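Local coordinates for acetylacetone-cleaving enzyme (Acinetobacter johnsonii, PDB 3BAL), which cleaves acetylacetone with molecular oxygen into methylglyoxal and acetate, as a homotetrameric, iron-dependent dioxygenase of the cupin (jelly-roll) superfamily, at residues Glu26-Gly31 and Lys131-Ile136; Trp35-Ser40 and Ala139-Ala144. One frame throughout, in Å; residues are numbered along the deposited sequence.

Contact 1. Residues Glu26-Gly31 and Lys131-Ile136; sequences EAFSDG and KVIASI
Phe28 reaches from the turn ahead of strand 29-30 to the corner of strand 132-136, and its ring makes every close contact between the two segments. The tight part is small. Ala134 CB lies at the ring edge, near the ring plane, 3.8 Å from Phe28 CE2 and 4.0 Å from Phe28 CZ. A lone methyl suits this place, since it lets the aromatic edge come close to the strand. The CG of Phe28 stands anti to its own carbonyl carbon (chi1 -47°), which swings the far end of the ring across to Ala134.

The looser side belongs to Ile133, which is exposed to solvent. Its CD1 meets Phe28 CE2 obliquely at 4.1 Å, and the isoleucine and the ring lie alongside, their ends directed oppositely. With CG1 set between the backbone N and the carbonyl carbon (chi1 51°), the branched chain can send this one methyl toward the ring. Ile136 CD1 lies 4.6 Å from Phe28 CZ, a loose approach at the border of the contact. No hydrogen bond joins the segments, as the groups that meet are all apolar; the small buried area, 111 Å², fits a surface contact.

Ile133 and Ala134 both face Phe125, forming a classic beta bulge where the chain turns its corner; Phe125 also meets the Phe28 ring edge-to-face. The contact thus spans a curled antiparallel sheet of the cupin jelly roll: strand 29-30 pairs with strand 57-64, that strand with 123-126, and 123-126 in turn with 132-136.

Contact 2. Residues Trp35-Ser40 and Ala139-Ala144; sequences WQLLHS and AEAQGA
Leu37 projects from strand 34-41, in an antiparallel sheet of the cupin jelly roll, into the flank of the C-terminal helix 138-148, which packs on that sheet; the short segments cross at -128°, axes 9.1 Å apart. From CB, with CG anti to the backbone N (chi1 180°), the side chain forks at CG into two methyls. CD1 faces Ala141 CB at 4.4 Å, a loose apolar contact. CD2 goes deeper, 3.4 Å from Gln142 CA and 3.8 Å from Gln142 CB, pressing on the helix backbone itself. A small alanine at 141 lets the helix lie close to the strand.

Trp35, two residues earlier and so on the same side of the strand, brings its benzo edge to the helix. Its CH2 lies 3.5 Å from Ala141 O, which sits in the ring plane, and 4.2 Å from Ala141 CB. The indole NE1 donates to a water 3.0 Å away, weakly bonded to Ala144 O. Gln142 OE1 is hydrogen-bonded to Tyr3 OH, and NE2 to the backbone O of Lys6, both of the third subunit.

No direct hydrogen bond joins strand and helix: apolar packing holds them together, while the water provides for the buried indole N-H.

Both contacts join an early part of the chain to its C-terminal end, and their segments alternate along the sequence. Strand 29-30 is followed by strand 34-41, and strand 132-136 by helix 138-148. Their centres are about 15 Å apart, yet they touch where strand gives way to helix: Ile136 CG2 of contact 1 packs 4.1 Å from Ala141 N of contact 2. Neither supplies a metal ligand. The zinc ion found in this crystal, probably in place of the catalytic iron, is held by His62, His64 and His104, and lies about 11 Å from the Phe28 side chain and about 13 Å from that of Trp35. Contact 1 is at the surface, contact 2 buried.

Contact 1. Residues Glu26-Gly31 and Lys131-Ile136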
loop_
_atom_site.group_PDB
_atom_site.type_symbol
_atom_site.label_atom_id
_atom_site.label_comp_id
_atom_site.label_asym_id
_atom_site.label_seq_id
_atom_site.Cartn_x
_atom_site.Cartn_y
_atom_site.Cartn_z
ATOM N N GLU A 26 15.956 -25.025 2.445
ATOM C CA GLU A 26 15.431 -26.260 3.010
ATOM C C GLU A 26 14.791 -26.074 4.370
ATOM O O GLU A 26 13.964 -26.882 4.793
ATOM C CB GLU A 26 16.535 -27.314 3.123
ATOM C CG GLU A 26 16.911 -27.971 1.809
ATOM C CD GLU A 26 17.710 -29.247 2.012
ATOM O OE1 GLU A 26 18.788 -29.181 2.647
ATOM O OE2 GLU A 26 17.263 -30.317 1.540
ATOM N N ALA A 27 15.173 -25.013 5.066
ATOM C CA ALA A 27 14.608 -24.762 6.380
ATOM C C ALA A 27 13.112 -24.430 6.292
ATOM O O ALA A 27 12.349 -24.759 7.202
ATOM C CB ALA A 27 15.367 -23.625 7.061
ATOM N N PHE A 28 12.691 -23.814 5.185
ATOM C CA PHE A 28 11.292 -23.413 5.015
ATOM C C PHE A 28 10.456 -24.136 3.954
ATOM O O PHE A 28 9.417 -23.627 3.525
ATOM C CB PHE A 28 11.227 -21.909 4.748
ATOM C CG PHE A 28 12.053 -21.096 5.690
ATOM C CD1 PHE A 28 13.384 -20.838 5.414
ATOM C CD2 PHE A 28 11.508 -20.613 6.870
ATOM C CE1 PHE A 28 14.168 -20.109 6.307
ATOM C CE2 PHE A 28 12.284 -19.883 7.770
ATOM C CZ PHE A 28 13.613 -19.631 7.487
ATOM N N SER A 29 10.900 -25.312 3.532
ATOM C CA SER A 29 10.157 -26.077 2.545
ATOM C C SER A 29 10.586 -27.540 2.548
ATOM O O SER A 29 11.498 -27.926 3.276
ATOM C CB SER A 29 10.349 -25.476 1.149
ATOM O OG SER A 29 11.714 -25.472 0.776
ATOM N N ASP A 30 9.891 -28.349 1.751
ATOM C CA ASP A 30 10.181 -29.772 1.604
ATOM C C ASP A 30 9.958 -30.133 0.141
ATOM O O ASP A 30 8.949 -29.754 -0.454
ATOM C CB ASP A 30 9.270 -30.621 2.492
ATOM C CG ASP A 30 9.553 -32.106 2.352
ATOM O OD1 ASP A 30 8.682 -32.842 1.836
ATOM O OD2 ASP A 30 10.656 -32.546 2.750
ATOM N N GLY A 31 10.894 -30.879 -0.434
ATOM C CA GLY A 31 10.789 -31.234 -1.837
ATOM C C GLY A 31 11.741 -30.296 -2.553
ATOM O O GLY A 31 12.220 -29.330 -1.957
ATOM N N LYS A 131 5.120 -19.890 17.984
ATOM C CA LYS A 131 6.175 -18.876 18.009
ATOM C C LYS A 131 6.806 -18.579 16.643
ATOM O O LYS A 131 7.154 -19.492 15.898
ATOM C CB LYS A 131 7.276 -19.286 18.992
ATOM C CG LYS A 131 6.779 -19.565 20.408
ATOM C CD LYS A 131 6.092 -18.346 21.009
ATOM C CE LYS A 131 5.581 -18.629 22.411
ATOM N NZ LYS A 131 5.098 -17.378 23.065
ATOM N N VAL A 132 6.955 -17.290 16.340
ATOM C CA VAL A 132 7.543 -16.836 15.081
ATOM C C VAL A 132 9.053 -17.040 15.106
ATOM O O VAL A 132 9.779 -16.301 15.774
ATOM C CB VAL A 132 7.263 -15.323 14.829
ATOM C CG1 VAL A 132 7.972 -14.865 13.564
ATOM C CG2 VAL A 132 5.767 -15.069 14.712
ATOM N N ILE A 133 9.525 -18.037 14.369
ATOM C CA ILE A 133 10.949 -18.319 14.326
ATOM C C ILE A 133 11.696 -17.491 13.269
ATOM O O ILE A 133 12.915 -17.337 13.344
ATOM C CB ILE A 133 11.200 -19.850 14.141
ATOM C CG1 ILE A 133 10.396 -20.413 12.964
ATOM C CG2 ILE A 133 10.762 -20.588 15.405
ATOM C CD1 ILE A 133 10.938 -20.062 11.605
ATOM N N ALA A 134 10.957 -16.946 12.305
ATOM C CA ALA A 134 11.539 -16.112 11.252
ATOM C C ALA A 134 10.489 -15.248 10.554
ATOM O O ALA A 134 9.450 -15.746 10.130
ATOM C CB ALA A 134 12.255 -16.983 10.224
ATOM N N SER A 135 10.766 -13.952 10.445
ATOM C CA SER A 135 9.870 -13.006 9.778
ATOM C C SER A 135 10.516 -12.685 8.429
ATOM O O SER A 135 11.440 -11.879 8.352
ATOM C CB SER A 135 9.738 -11.734 10.617
ATOM O OG SER A 135 8.723 -10.895 10.102
ATOM N N ILE A 136 10.027 -13.314 7.366
ATOM C CA ILE A 136 10.623 -13.125 6.045
ATOM C C ILE A 136 9.956 -12.068 5.156
ATOM O O ILE A 136 8.901 -12.308 4.562
ATOM C CB ILE A 136 10.675 -14.488 5.292
ATOM C CG1 ILE A 136 11.370 -15.546 6.178
ATOM C CG2 ILE A 136 11.389 -14.335 3.957
ATOM C CD1 ILE A 136 12.817 -15.239 6.556
#

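Contact 2. Residues Trp35-Ser40 and Ala139-Ala144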
loop_
_atom_site.group_PDB
_atom_site.type_symbol
_atom_site.label_atom_id
_atom_site.label_comp_id
_atom_site.label_asym_id
_atom_site.label_seq_id
_atom_site.Cartn_x
_atom_site.Cartn_y
_atom_site.Cartn_z
ATOM N N TRP A 35 13.214 -21.270 -6.960
ATOM C CA TRP A 35 12.545 -19.985 -7.129
ATOM C C TRP A 35 13.430 -18.905 -7.716
ATOM O O TRP A 35 14.604 -19.134 -8.015
ATOM C CB TRP A 35 11.999 -19.490 -5.777
ATOM C CG TRP A 35 13.073 -18.958 -4.835
ATOM C CD1 TRP A 35 14.236 -19.584 -4.483
ATOM C CD2 TRP A 35 13.083 -17.693 -4.155
ATOM N NE1 TRP A 35 14.970 -18.789 -3.634
ATOM C CE2 TRP A 35 14.288 -17.622 -3.418
ATOM C CE3 TRP A 35 12.194 -16.610 -4.097
ATOM C CZ2 TRP A 35 14.626 -16.510 -2.635
ATOM C CZ3 TRP A 35 12.532 -15.506 -3.316
ATOM C CH2 TRP A 35 13.738 -15.466 -2.599
ATOM N N GLN A 36 12.826 -17.728 -7.875
ATOM C CA GLN A 36 13.482 -16.529 -8.385
ATOM C C GLN A 36 12.819 -15.292 -7.783
ATOM O O GLN A 36 11.599 -15.145 -7.859
ATOM C CB GLN A 36 13.356 -16.404 -9.911
ATOM C CG GLN A 36 14.365 -17.191 -10.731
ATOM C CD GLN A 36 14.384 -16.747 -12.185
ATOM O OE1 GLN A 36 14.596 -15.561 -12.480
ATOM N NE2 GLN A 36 14.167 -17.690 -13.102
ATOM N N LEU A 37 13.623 -14.419 -7.177
ATOM C CA LEU A 37 13.122 -13.171 -6.629
ATOM C C LEU A 37 13.095 -12.238 -7.844
ATOM O O LEU A 37 14.104 -12.105 -8.550
ATOM C CB LEU A 37 14.069 -12.625 -5.556
ATOM C CG LEU A 37 13.645 -11.297 -4.905
ATOM C CD1 LEU A 37 12.308 -11.461 -4.178
ATOM C CD2 LEU A 37 14.725 -10.847 -3.929
ATOM N N LEU A 38 11.944 -11.606 -8.093
ATOM C CA LEU A 38 11.771 -10.724 -9.246
ATOM C C LEU A 38 11.819 -9.228 -8.952
ATOM O O LEU A 38 12.263 -8.441 -9.791
ATOM C CB LEU A 38 10.439 -11.046 -9.933
ATOM C CG LEU A 38 10.280 -12.476 -10.455
ATOM C CD1 LEU A 38 8.852 -12.700 -10.907
ATOM C CD2 LEU A 38 11.254 -12.720 -11.602
ATOM N N HIS A 39 11.351 -8.834 -7.769
ATOM C CA HIS A 39 11.332 -7.421 -7.401
ATOM C C HIS A 39 11.131 -7.175 -5.910
ATOM O O HIS A 39 10.453 -7.938 -5.214
ATOM C CB HIS A 39 10.233 -6.697 -8.191
ATOM C CG HIS A 39 10.013 -5.275 -7.773
ATOM N ND1 HIS A 39 9.076 -4.911 -6.831
ATOM C CD2 HIS A 39 10.603 -4.126 -8.179
ATOM C CE1 HIS A 39 9.094 -3.600 -6.677
ATOM N NE2 HIS A 39 10.011 -3.099 -7.483
ATOM N N SER A 40 11.724 -6.087 -5.436
ATOM C CA SER A 40 11.620 -5.692 -4.043
ATOM C C SER A 40 11.319 -4.191 -3.971
ATOM O O SER A 40 11.952 -3.397 -4.658
ATOM C CB SER A 40 12.937 -6.020 -3.326
ATOM O OG SER A 40 12.946 -5.512 -2.012
ATOM N N ALA A 139 13.556 -7.761 2.560
ATOM C CA ALA A 139 14.963 -7.756 2.934
ATOM C C ALA A 139 15.520 -9.171 3.141
ATOM O O ALA A 139 16.591 -9.501 2.631
ATOM C CB ALA A 139 15.165 -6.914 4.205
ATOM N N GLU A 140 14.797 -9.996 3.892
ATOM C CA GLU A 140 15.221 -11.360 4.157
ATOM C C GLU A 140 15.182 -12.221 2.892
ATOM O O GLU A 140 16.035 -13.097 2.700
ATOM C CB GLU A 140 14.343 -11.990 5.242
ATOM C CG GLU A 140 14.479 -11.365 6.633
ATOM C CD GLU A 140 13.869 -9.975 6.738
ATOM O OE1 GLU A 140 12.930 -9.665 5.976
ATOM O OE2 GLU A 140 14.317 -9.190 7.602
ATOM N N ALA A 141 14.193 -11.978 2.032
ATOM C CA ALA A 141 14.059 -12.722 0.777
ATOM C C ALA A 141 15.202 -12.359 -0.177
ATOM O O ALA A 141 15.764 -13.228 -0.848
ATOM C CB ALA A 141 12.709 -12.417 0.126
ATOM N N GLN A 142 15.546 -11.077 -0.238
ATOM C CA GLN A 142 16.637 -10.654 -1.108
ATOM C C GLN A 142 17.954 -11.251 -0.600
ATOM O O GLN A 142 18.799 -11.662 -1.392
ATOM C CB GLN A 142 16.736 -9.121 -1.157
ATOM C CG GLN A 142 17.970 -8.610 -1.905
ATOM C CD GLN A 142 18.003 -7.102 -2.054
ATOM O OE1 GLN A 142 17.474 -6.545 -3.024
ATOM N NE2 GLN A 142 18.620 -6.426 -1.088
ATOM N N GLY A 143 18.121 -11.303 0.719
ATOM C CA GLY A 143 19.334 -11.866 1.288
ATOM C C GLY A 143 19.532 -13.331 0.927
ATOM O O GLY A 143 20.636 -13.752 0.583
ATOM N N ALA A 144 18.456 -14.110 1.011
ATOM C CA ALA A 144 18.494 -15.532 0.690
ATOM C C ALA A 144 18.725 -15.747 -0.802
ATOM O O ALA A 144 19.421 -16.681 -1.205
ATOM C CB ALA A 144 17.188 -16.198 1.109
HETATM O O HOH W 1 17.451 -19.362 -2.021
#